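Phytase (Debaryomyces castellii, PDB 2GFI) catalyses the hydrolysis of phytate (inositol hexakisphosphate), probably through the phosphohistidine chemistry of the histidine acid phosphatase family, beginning at the 3-phosphate. Local coordinates at residues T53-Q58 against E378-G383; C59-V64 against Y148-D153; N254-C259 against E278-Y283. One frame throughout, in Å; residues are numbered along the deposited sequence.

Overall arrangement
Interactions 1 and 2 sit side by side on one sheet of the α/β part of the histidine phosphatase fold, their centres about 10 Å apart, because strands 59-69 and 374-382 are antiparallel neighbours. They touch directly: Tyr148 OH lies 2.5 Å from Glu378 OE2, and Ala381 N lies 2.6 Å from Thr60 O. Interaction 3, a crossing of helices 249-266 and 277-295, is on the opposite side of the chain's centre, about 40 Å from interaction 1 and about 41 Å from interaction 2 between centres. The predicted proton donor Asp333 lies near interaction 3, its side chain about 11 Å from that of Tyr283, whereas interactions 1 and 2 lie away from the active site.

Interaction 1 of 3, residues T53-Q58 against E378-G383; sequences TDIPDQ and EKYACG
Tyr380 reaches from strand 374-382 into the loop 53-58 and meets Ile55 with its root and Pro56 with its outer end. Its CB and CG lie beside the Ile55 methyl CG2, which comes nearest at Tyr380 CD2, 3.9 Å away. Further out Pro56 takes over: its CD sits over one ring face, displaced toward the rim and 3.7 Å from Tyr380 CZ, in a CH-pi contact 4.0 Å from the centroid. At the tip, Tyr380 OH passes 3.7 Å from Pro56 CG and is hydrogen-bonded to the carbonyl of Pro406. A chi1 of 47° sets the ring between the backbone N and the carbonyl carbon, turned to the loop that leads into strand 59-69. Ile55 continues with CD1 toward Glu378, 3.5 Å from OE2. That buried carboxylate has its polar partners elsewhere, in salt bridges to Lys147 and Arg389 and a hydrogen bond with Tyr148 OH. Between side chains the contact is thus apolar and CH-pi, while the polar link is indirect: Lys147 also bonds to Thr53 O and Arg389 to Asp54 O, tying the loop carbonyls to the Glu378 carboxylate through shared cations.

Interaction 2 of 3, residues C59-V64 against Y148-D153; sequences CTLEQV and YGELFD
Val64 and Leu61 pack against Tyr148 and Leu151 where strand 59-69 meets the turn that ends helix 133-148, a helix lying against the sheet of the α/β domain. Just here the strand carries a classic beta bulge, Glu62 and Gln63 both facing Lys379 of the next strand. Val64 CG2 stands over the centre of the Tyr148 ring, 3.6 Å from the centroid and 14° off the normal. With Val64 CG1 between the backbone N and the carbonyl carbon (chi1 63°), CG2 is anti to the N and points at the ring. Leu61 approaches the same ring differently, with CD2 at the edge in the ring plane and CD1 3.7 Å from Tyr148 CD1. Leu151 lies along the bulged backbone: its CD1 is 3.5 Å from Gln63 CA, and its CD2 rests 3.3 Å from Leu61 O. Behind these contacts, the 3-10 turn is closed by Leu151 N bonding to Tyr148 O at 2.9 Å, and both side chains point to the strand. Phe144, one turn back along helix 133-148, meets the Tyr148 ring. On the exposed side, Glu150 OE2 accepts from two waters, one of which takes the Leu61 N-H at 2.8 Å while the other donates to Leu61 O.

Interaction 3 of 3, residues N254-C259 against E278-Y283; sequences NLFGYC and EEFIQY
Phe256 and Tyr283 are brought face to face by different first torsions: CG of Phe256 is anti to the carbonyl carbon (chi1 -70°), whereas CG of Tyr283 is anti to its own N (chi1 175°). The two side chains run antiparallel alongside one another, and their rings form an offset stack with planes 9° apart and centroids 4.3 Å apart. The offset puts each CB over the centre of the partner ring in a pair of CH-pi contacts, Phe256 CB 3.4 Å from the Tyr283 centroid and Tyr283 CB 3.6 Å from that of Phe256. Phe280, one turn earlier than Tyr283, brings CD1 to the edge of the Phe256 ring, 3.6 Å from its CE1. This aromatic cluster fills the crossing of helices 249-266 and 277-295 in the helical part of the histidine acid phosphatase fold; the segments run nearly at right angles, with axes 11.2 Å apart at closest approach. Phe275 stacks on Phe256, and Tyr230 of helix 229-241 packs on both Phe256 and Tyr283. Cys259, disulfide-bonded to Cys272, holds its SG at the edge of the Phe280 ring, 4.4 Å from CE1. Near the Tyr283 hydroxyl a water bridges the helices: it accepts from Gly257 N at 2.9 Å and hydrogen-bonds to Tyr283 OH at 2.7 Å.

Interaction 1 of 3, residues T53-Q58 against E378-G383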
loop_
_atom_site.group_PDB
_atom_site.type_symbol
_atom_site.label_atom_id
_atom_site.label_comp_id
_atom_site.label_asym_id
_atom_site.label_seq_id
_atom_site.Cartn_x
_atom_site.Cartn_y
_atom_site.Cartn_z
ATOM N N THR A 53 -13.455 9.887 -11.281
ATOM C CA THR A 53 -13.137 10.062 -12.702
ATOM C C THR A 53 -14.159 9.312 -13.513
ATOM O O THR A 53 -14.239 9.532 -14.717
ATOM C CB THR A 53 -11.730 9.576 -13.059
ATOM O OG1 THR A 53 -11.550 8.225 -12.599
ATOM C CG2 THR A 53 -10.683 10.394 -12.325
ATOM N N ASP A 54 -14.905 8.415 -12.847
ATOM C CA ASP A 54 -16.102 7.796 -13.414
ATOM C C ASP A 54 -17.023 8.807 -14.073
ATOM O O ASP A 54 -17.176 9.930 -13.593
ATOM C CB ASP A 54 -16.965 7.199 -12.315
ATOM C CG ASP A 54 -16.373 5.967 -11.687
ATOM O OD1 ASP A 54 -15.150 5.758 -11.723
ATOM O OD2 ASP A 54 -17.098 5.148 -11.107
ATOM N N ILE A 55 -17.706 8.384 -15.134
ATOM C CA ILE A 55 -18.788 9.228 -15.660
ATOM C C ILE A 55 -19.866 9.251 -14.609
ATOM O O ILE A 55 -20.212 8.198 -14.081
ATOM C CB ILE A 55 -19.286 8.710 -17.010
ATOM C CG1 ILE A 55 -18.063 8.485 -17.917
ATOM C CG2 ILE A 55 -20.315 9.745 -17.665
ATOM C CD1 ILE A 55 -17.177 9.790 -18.121
ATOM N N PRO A 56 -20.361 10.440 -14.250
ATOM C CA PRO A 56 -21.353 10.525 -13.210
ATOM C C PRO A 56 -22.579 9.697 -13.562
ATOM O O PRO A 56 -22.950 9.610 -14.725
ATOM C CB PRO A 56 -21.690 12.027 -13.183
ATOM C CG PRO A 56 -20.468 12.658 -13.715
ATOM C CD PRO A 56 -20.030 11.772 -14.782
ATOM N N ASP A 57 -23.177 9.085 -12.548
ATOM C CA ASP A 57 -24.505 8.476 -12.650
ATOM C C ASP A 57 -25.511 9.383 -13.326
ATOM O O ASP A 57 -25.558 10.584 -13.040
ATOM C CB ASP A 57 -25.016 8.105 -11.247
ATOM C CG ASP A 57 -24.146 7.060 -10.574
ATOM O OD1 ASP A 57 -23.285 6.438 -11.269
ATOM O OD2 ASP A 57 -24.244 6.797 -9.339
ATOM N N GLN A 58 -26.313 8.803 -14.216
ATOM C CA GLN A 58 -27.315 9.566 -14.991
ATOM C C GLN A 58 -26.650 10.402 -16.081
ATOM O O GLN A 58 -27.270 11.317 -16.627
ATOM C CB GLN A 58 -28.172 10.515 -14.097
ATOM C CG GLN A 58 -28.723 9.924 -12.760
ATOM C CD GLN A 58 -29.762 8.835 -12.973
ATOM O OE1 GLN A 58 -29.467 7.632 -12.794
ATOM N NE2 GLN A 58 -30.991 9.246 -13.365
ATOM N N GLU A 378 -13.682 14.776 -21.620
ATOM C CA GLU A 378 -14.856 13.915 -21.674
ATOM C C GLU A 378 -16.021 14.829 -21.913
ATOM O O GLU A 378 -16.074 15.897 -21.344
ATOM C CB GLU A 378 -15.132 13.197 -20.343
ATOM C CG GLU A 378 -13.928 12.513 -19.757
ATOM C CD GLU A 378 -14.199 11.827 -18.442
ATOM O OE1 GLU A 378 -14.815 12.443 -17.540
ATOM O OE2 GLU A 378 -13.772 10.671 -18.329
ATOM N N LYS A 379 -16.968 14.378 -22.723
ATOM C CA LYS A 379 -18.187 15.107 -22.973
ATOM C C LYS A 379 -19.276 14.118 -22.688
ATOM O O LYS A 379 -19.248 13.016 -23.191
ATOM C CB LYS A 379 -18.262 15.559 -24.436
ATOM C CG LYS A 379 -19.570 16.266 -24.783
ATOM C CD LYS A 379 -19.692 16.438 -26.263
ATOM C CE LYS A 379 -21.069 16.982 -26.619
ATOM N NZ LYS A 379 -21.082 17.455 -28.025
ATOM N N TYR A 380 -20.230 14.505 -21.860
ATOM C CA TYR A 380 -21.324 13.611 -21.556
ATOM C C TYR A 380 -22.615 14.368 -21.332
ATOM O O TYR A 380 -22.621 15.552 -20.962
ATOM C CB TYR A 380 -21.013 12.723 -20.324
ATOM C CG TYR A 380 -20.454 13.448 -19.106
ATOM C CD1 TYR A 380 -21.257 14.298 -18.329
ATOM C CD2 TYR A 380 -19.118 13.260 -18.729
ATOM C CE1 TYR A 380 -20.728 14.966 -17.221
ATOM C CE2 TYR A 380 -18.586 13.872 -17.626
ATOM C CZ TYR A 380 -19.381 14.728 -16.864
ATOM O OH TYR A 380 -18.828 15.335 -15.758
ATOM N N ALA A 381 -23.705 13.652 -21.539
ATOM C CA ALA A 381 -25.036 14.223 -21.478
ATOM C C ALA A 381 -25.630 13.904 -20.133
ATOM O O ALA A 381 -25.633 12.753 -19.685
ATOM C CB ALA A 381 -25.936 13.638 -22.611
ATOM N N CYS A 382 -26.174 14.913 -19.500
ATOM C CA CYS A 382 -26.909 14.685 -18.282
ATOM C C CYS A 382 -28.218 15.404 -18.507
ATOM O O CYS A 382 -28.231 16.637 -18.635
ATOM C CB CYS A 382 -26.167 15.279 -17.091
ATOM S SG CYS A 382 -27.143 15.156 -15.587
ATOM N N GLY A 383 -29.310 14.645 -18.590
ATOM C CA GLY A 383 -30.589 15.237 -18.986
ATOM C C GLY A 383 -30.541 15.814 -20.395
ATOM O O GLY A 383 -30.123 15.147 -21.331
#

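Interaction 2 of 3, residues C59-V64 against Y148-D153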
loop_
_atom_site.group_PDB
_atom_site.type_symbol
_atom_site.label_atom_id
_atom_site.label_comp_id
_atom_site.label_asym_id
_atom_site.label_seq_id
_atom_site.Cartn_x
_atom_site.Cartn_y
_atom_site.Cartn_z
ATOM N N CYS A 59 -25.382 10.136 -16.375
ATOM C CA CYS A 59 -24.697 10.831 -17.464
ATOM C C CYS A 59 -24.293 9.817 -18.476
ATOM O O CYS A 59 -23.948 8.691 -18.135
ATOM C CB CYS A 59 -23.484 11.636 -17.003
ATOM S SG CYS A 59 -23.948 13.059 -16.020
ATOM N N THR A 60 -24.375 10.226 -19.729
ATOM C CA THR A 60 -24.074 9.354 -20.827
ATOM C C THR A 60 -22.966 9.981 -21.632
ATOM O O THR A 60 -23.050 11.160 -22.019
ATOM C CB THR A 60 -25.339 9.107 -21.673
ATOM O OG1 THR A 60 -26.321 8.491 -20.824
ATOM C CG2 THR A 60 -25.073 8.013 -22.737
ATOM N N LEU A 61 -21.909 9.191 -21.817
ATOM C CA LEU A 61 -20.779 9.568 -22.646
ATOM C C LEU A 61 -21.221 9.959 -24.051
ATOM O O LEU A 61 -21.945 9.214 -24.711
ATOM C CB LEU A 61 -19.774 8.400 -22.745
ATOM C CG LEU A 61 -18.580 8.475 -21.811
ATOM C CD1 LEU A 61 -17.807 7.217 -21.939
ATOM C CD2 LEU A 61 -17.717 9.704 -22.112
ATOM N N GLU A 62 -20.726 11.096 -24.514
ATOM C CA GLU A 62 -20.982 11.541 -25.880
ATOM C C GLU A 62 -19.721 11.588 -26.714
ATOM O O GLU A 62 -19.759 11.252 -27.887
ATOM C CB GLU A 62 -21.642 12.908 -25.886
ATOM C CG GLU A 62 -23.074 12.890 -25.395
ATOM C CD GLU A 62 -23.630 14.289 -25.366
ATOM O OE1 GLU A 62 -23.056 15.125 -24.669
ATOM O OE2 GLU A 62 -24.623 14.562 -26.067
ATOM N N GLN A 63 -18.604 11.983 -26.100
ATOM C CA GLN A 63 -17.344 12.145 -26.814
ATOM C C GLN A 63 -16.153 12.126 -25.845
ATOM O O GLN A 63 -16.279 12.496 -24.679
ATOM C CB GLN A 63 -17.380 13.456 -27.597
ATOM C CG GLN A 63 -16.239 13.683 -28.588
ATOM C CD GLN A 63 -16.312 15.048 -29.196
ATOM O OE1 GLN A 63 -17.412 15.517 -29.556
ATOM N NE2 GLN A 63 -15.178 15.721 -29.285
ATOM N N VAL A 64 -14.997 11.696 -26.333
ATOM C CA VAL A 64 -13.766 11.840 -25.584
ATOM C C VAL A 64 -12.655 12.248 -26.530
ATOM O O VAL A 64 -12.579 11.751 -27.644
ATOM C CB VAL A 64 -13.408 10.531 -24.802
ATOM C CG1 VAL A 64 -13.143 9.351 -25.783
ATOM C CG2 VAL A 64 -12.279 10.770 -23.789
ATOM N N TYR A 148 -14.060 4.152 -22.227
ATOM C CA TYR A 148 -14.698 4.962 -23.270
ATOM C C TYR A 148 -15.237 4.189 -24.451
ATOM O O TYR A 148 -15.865 4.770 -25.311
ATOM C CB TYR A 148 -13.742 6.031 -23.788
ATOM C CG TYR A 148 -13.303 7.007 -22.720
ATOM C CD1 TYR A 148 -14.183 7.969 -22.223
ATOM C CD2 TYR A 148 -11.993 6.972 -22.208
ATOM C CE1 TYR A 148 -13.768 8.870 -21.239
ATOM C CE2 TYR A 148 -11.571 7.867 -21.254
ATOM C CZ TYR A 148 -12.458 8.807 -20.758
ATOM O OH TYR A 148 -12.038 9.698 -19.787
ATOM N N GLY A 149 -14.976 2.891 -24.478
ATOM C CA GLY A 149 -15.283 2.042 -25.614
ATOM C C GLY A 149 -16.756 1.934 -26.017
ATOM O O GLY A 149 -17.037 1.535 -27.140
ATOM N N GLU A 150 -17.692 2.266 -25.126
ATOM C CA GLU A 150 -19.108 2.303 -25.509
ATOM C C GLU A 150 -19.302 3.326 -26.631
ATOM O O GLU A 150 -20.276 3.246 -27.385
ATOM C CB GLU A 150 -20.004 2.688 -24.330
ATOM C CG GLU A 150 -19.923 4.162 -23.951
ATOM C CD GLU A 150 -20.483 4.420 -22.566
ATOM O OE1 GLU A 150 -19.966 3.844 -21.582
ATOM O OE2 GLU A 150 -21.468 5.176 -22.467
ATOM N N LEU A 151 -18.374 4.283 -26.720
ATOM C CA LEU A 151 -18.402 5.347 -27.722
ATOM C C LEU A 151 -17.816 4.862 -29.044
ATOM O O LEU A 151 -17.882 5.566 -30.043
ATOM C CB LEU A 151 -17.575 6.546 -27.257
ATOM C CG LEU A 151 -18.135 7.548 -26.250
ATOM C CD1 LEU A 151 -17.167 8.728 -26.133
ATOM C CD2 LEU A 151 -19.530 8.014 -26.615
ATOM N N PHE A 152 -17.216 3.684 -29.044
ATOM C CA PHE A 152 -16.567 3.190 -30.235
ATOM C C PHE A 152 -17.529 2.254 -30.954
ATOM O O PHE A 152 -18.067 1.316 -30.347
ATOM C CB PHE A 152 -15.276 2.457 -29.880
ATOM C CG PHE A 152 -14.513 1.899 -31.088
ATOM C CD1 PHE A 152 -14.019 2.739 -32.084
ATOM C CD2 PHE A 152 -14.239 0.541 -31.178
ATOM C CE1 PHE A 152 -13.312 2.221 -33.160
ATOM C CE2 PHE A 152 -13.520 0.023 -32.245
ATOM C CZ PHE A 152 -13.061 0.852 -33.234
ATOM N N ASP A 153 -17.739 2.535 -32.234
ATOM C CA ASP A 153 -18.502 1.677 -33.125
ATOM C C ASP A 153 -17.533 0.761 -33.843
ATOM O O ASP A 153 -16.669 1.237 -34.591
ATOM C CB ASP A 153 -19.245 2.535 -34.161
ATOM C CG ASP A 153 -20.369 1.758 -34.876
ATOM O OD1 ASP A 153 -20.203 0.543 -35.149
ATOM O OD2 ASP A 153 -21.462 2.295 -35.188
HETATM O O HOH W 1 -22.424 6.765 -24.479
HETATM O O HOH W 2 -21.924 6.717 -20.453
#

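Interaction 3 of 3, residues N254-C259 against E278-Y283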
loop_
_atom_site.group_PDB
_atom_site.type_symbol
_atom_site.label_atom_id
_atom_site.label_comp_id
_atom_site.label_asym_id
_atom_site.label_seq_id
_atom_site.Cartn_x
_atom_site.Cartn_y
_atom_site.Cartn_z
ATOM N N ASN A 254 22.680 17.921 -14.559
ATOM C CA ASN A 254 22.377 16.876 -15.521
ATOM C C ASN A 254 22.195 15.510 -14.894
ATOM O O ASN A 254 21.607 14.601 -15.469
ATOM C CB ASN A 254 23.492 16.845 -16.572
ATOM C CG ASN A 254 23.347 17.961 -17.573
ATOM O OD1 ASN A 254 24.329 18.501 -18.094
ATOM N ND2 ASN A 254 22.109 18.328 -17.839
ATOM N N LEU A 255 22.644 15.362 -13.670
ATOM C CA LEU A 255 22.552 14.072 -13.044
ATOM C C LEU A 255 21.119 13.820 -12.581
ATOM O O LEU A 255 20.721 12.671 -12.382
ATOM C CB LEU A 255 23.572 13.957 -11.912
ATOM C CG LEU A 255 25.030 13.847 -12.300
ATOM C CD1 LEU A 255 25.923 13.702 -11.007
ATOM C CD2 LEU A 255 25.193 12.670 -13.233
ATOM N N PHE A 256 20.348 14.896 -12.417
ATOM C CA PHE A 256 18.886 14.753 -12.197
ATOM C C PHE A 256 18.197 14.103 -13.357
ATOM O O PHE A 256 17.466 13.140 -13.147
ATOM C CB PHE A 256 18.183 16.080 -11.885
ATOM C CG PHE A 256 18.529 16.632 -10.568
ATOM C CD1 PHE A 256 17.879 16.181 -9.424
ATOM C CD2 PHE A 256 19.522 17.612 -10.455
ATOM C CE1 PHE A 256 18.214 16.723 -8.168
ATOM C CE2 PHE A 256 19.860 18.151 -9.237
ATOM C CZ PHE A 256 19.202 17.710 -8.079
ATOM N N GLY A 257 18.437 14.601 -14.572
ATOM C CA GLY A 257 17.903 13.948 -15.778
ATOM C C GLY A 257 18.470 12.533 -15.931
ATOM O O GLY A 257 17.771 11.581 -16.313
ATOM N N TYR A 258 19.745 12.377 -15.633
ATOM C CA TYR A 258 20.385 11.083 -15.723
ATOM C C TYR A 258 19.614 10.096 -14.828
ATOM O O TYR A 258 19.266 8.999 -15.256
ATOM C CB TYR A 258 21.845 11.266 -15.259
ATOM C CG TYR A 258 22.766 10.100 -15.506
ATOM C CD1 TYR A 258 23.928 10.254 -16.294
ATOM C CD2 TYR A 258 22.512 8.839 -14.936
ATOM C CE1 TYR A 258 24.800 9.198 -16.502
ATOM C CE2 TYR A 258 23.374 7.792 -15.135
ATOM C CZ TYR A 258 24.520 7.971 -15.921
ATOM O OH TYR A 258 25.364 6.894 -16.135
ATOM N N CYS A 259 19.369 10.499 -13.576
ATOM C CA CYS A 259 18.534 9.758 -12.645
ATOM C C CYS A 259 17.161 9.405 -13.283
ATOM O O CYS A 259 16.764 8.240 -13.335
ATOM C CB CYS A 259 18.349 10.598 -11.362
ATOM S SG CYS A 259 16.847 10.281 -10.420
ATOM N N GLU A 278 15.464 18.043 -0.682
ATOM C CA GLU A 278 15.548 19.479 -0.828
ATOM C C GLU A 278 16.209 19.871 -2.173
ATOM O O GLU A 278 15.831 20.848 -2.772
ATOM C CB GLU A 278 16.230 20.045 0.407
ATOM C CG GLU A 278 16.863 21.408 0.224
ATOM C CD GLU A 278 17.316 22.019 1.537
ATOM O OE1 GLU A 278 17.802 21.270 2.430
ATOM O OE2 GLU A 278 17.170 23.257 1.664
ATOM N N GLU A 279 17.142 19.064 -2.674
ATOM C CA GLU A 279 17.761 19.327 -3.958
ATOM C C GLU A 279 16.819 18.988 -5.088
ATOM O O GLU A 279 16.706 19.766 -6.029
ATOM C CB GLU A 279 19.086 18.574 -4.084
ATOM C CG GLU A 279 20.139 19.176 -3.184
ATOM C CD GLU A 279 21.214 18.219 -2.689
ATOM O OE1 GLU A 279 21.157 16.966 -2.917
ATOM O OE2 GLU A 279 22.133 18.756 -2.005
ATOM N N PHE A 280 16.139 17.847 -5.003
ATOM C CA PHE A 280 15.146 17.489 -6.000
ATOM C C PHE A 280 14.083 18.554 -6.120
ATOM O O PHE A 280 13.647 18.893 -7.222
ATOM C CB PHE A 280 14.423 16.191 -5.608
ATOM C CG PHE A 280 15.192 14.962 -5.872
ATOM C CD1 PHE A 280 15.519 14.598 -7.170
ATOM C CD2 PHE A 280 15.542 14.122 -4.824
ATOM C CE1 PHE A 280 16.243 13.410 -7.423
ATOM C CE2 PHE A 280 16.255 12.960 -5.050
ATOM C CZ PHE A 280 16.613 12.602 -6.360
ATOM N N ILE A 281 13.620 19.071 -4.985
ATOM C CA ILE A 281 12.543 20.062 -5.003
ATOM C C ILE A 281 12.973 21.371 -5.695
ATOM O O ILE A 281 12.185 22.012 -6.422
ATOM C CB ILE A 281 12.053 20.290 -3.557
ATOM C CG1 ILE A 281 11.248 19.073 -3.075
ATOM C CG2 ILE A 281 11.276 21.557 -3.445
ATOM C CD1 ILE A 281 11.019 19.031 -1.540
ATOM N N GLN A 282 14.228 21.768 -5.491
ATOM C CA GLN A 282 14.737 22.974 -6.141
ATOM C C GLN A 282 15.008 22.691 -7.602
ATOM O O GLN A 282 14.672 23.490 -8.475
ATOM C CB GLN A 282 15.996 23.479 -5.453
ATOM C CG GLN A 282 15.677 24.111 -4.148
ATOM C CD GLN A 282 16.891 24.238 -3.284
ATOM O OE1 GLN A 282 17.349 23.246 -2.706
ATOM N NE2 GLN A 282 17.417 25.438 -3.182
ATOM N N TYR A 283 15.601 21.525 -7.877
ATOM C CA TYR A 283 15.709 21.107 -9.251
ATOM C C TYR A 283 14.343 21.161 -9.944
ATOM O O TYR A 283 14.221 21.731 -11.036
ATOM C CB TYR A 283 16.282 19.711 -9.402
ATOM C CG TYR A 283 16.252 19.281 -10.869
ATOM C CD1 TYR A 283 17.213 19.756 -11.773
ATOM C CD2 TYR A 283 15.273 18.411 -11.339
ATOM C CE1 TYR A 283 17.214 19.366 -13.107
ATOM C CE2 TYR A 283 15.253 18.008 -12.660
ATOM C CZ TYR A 283 16.231 18.498 -13.550
ATOM O OH TYR A 283 16.231 18.103 -14.859
HETATM O O HOH W 3 18.736 17.295 -15.539
#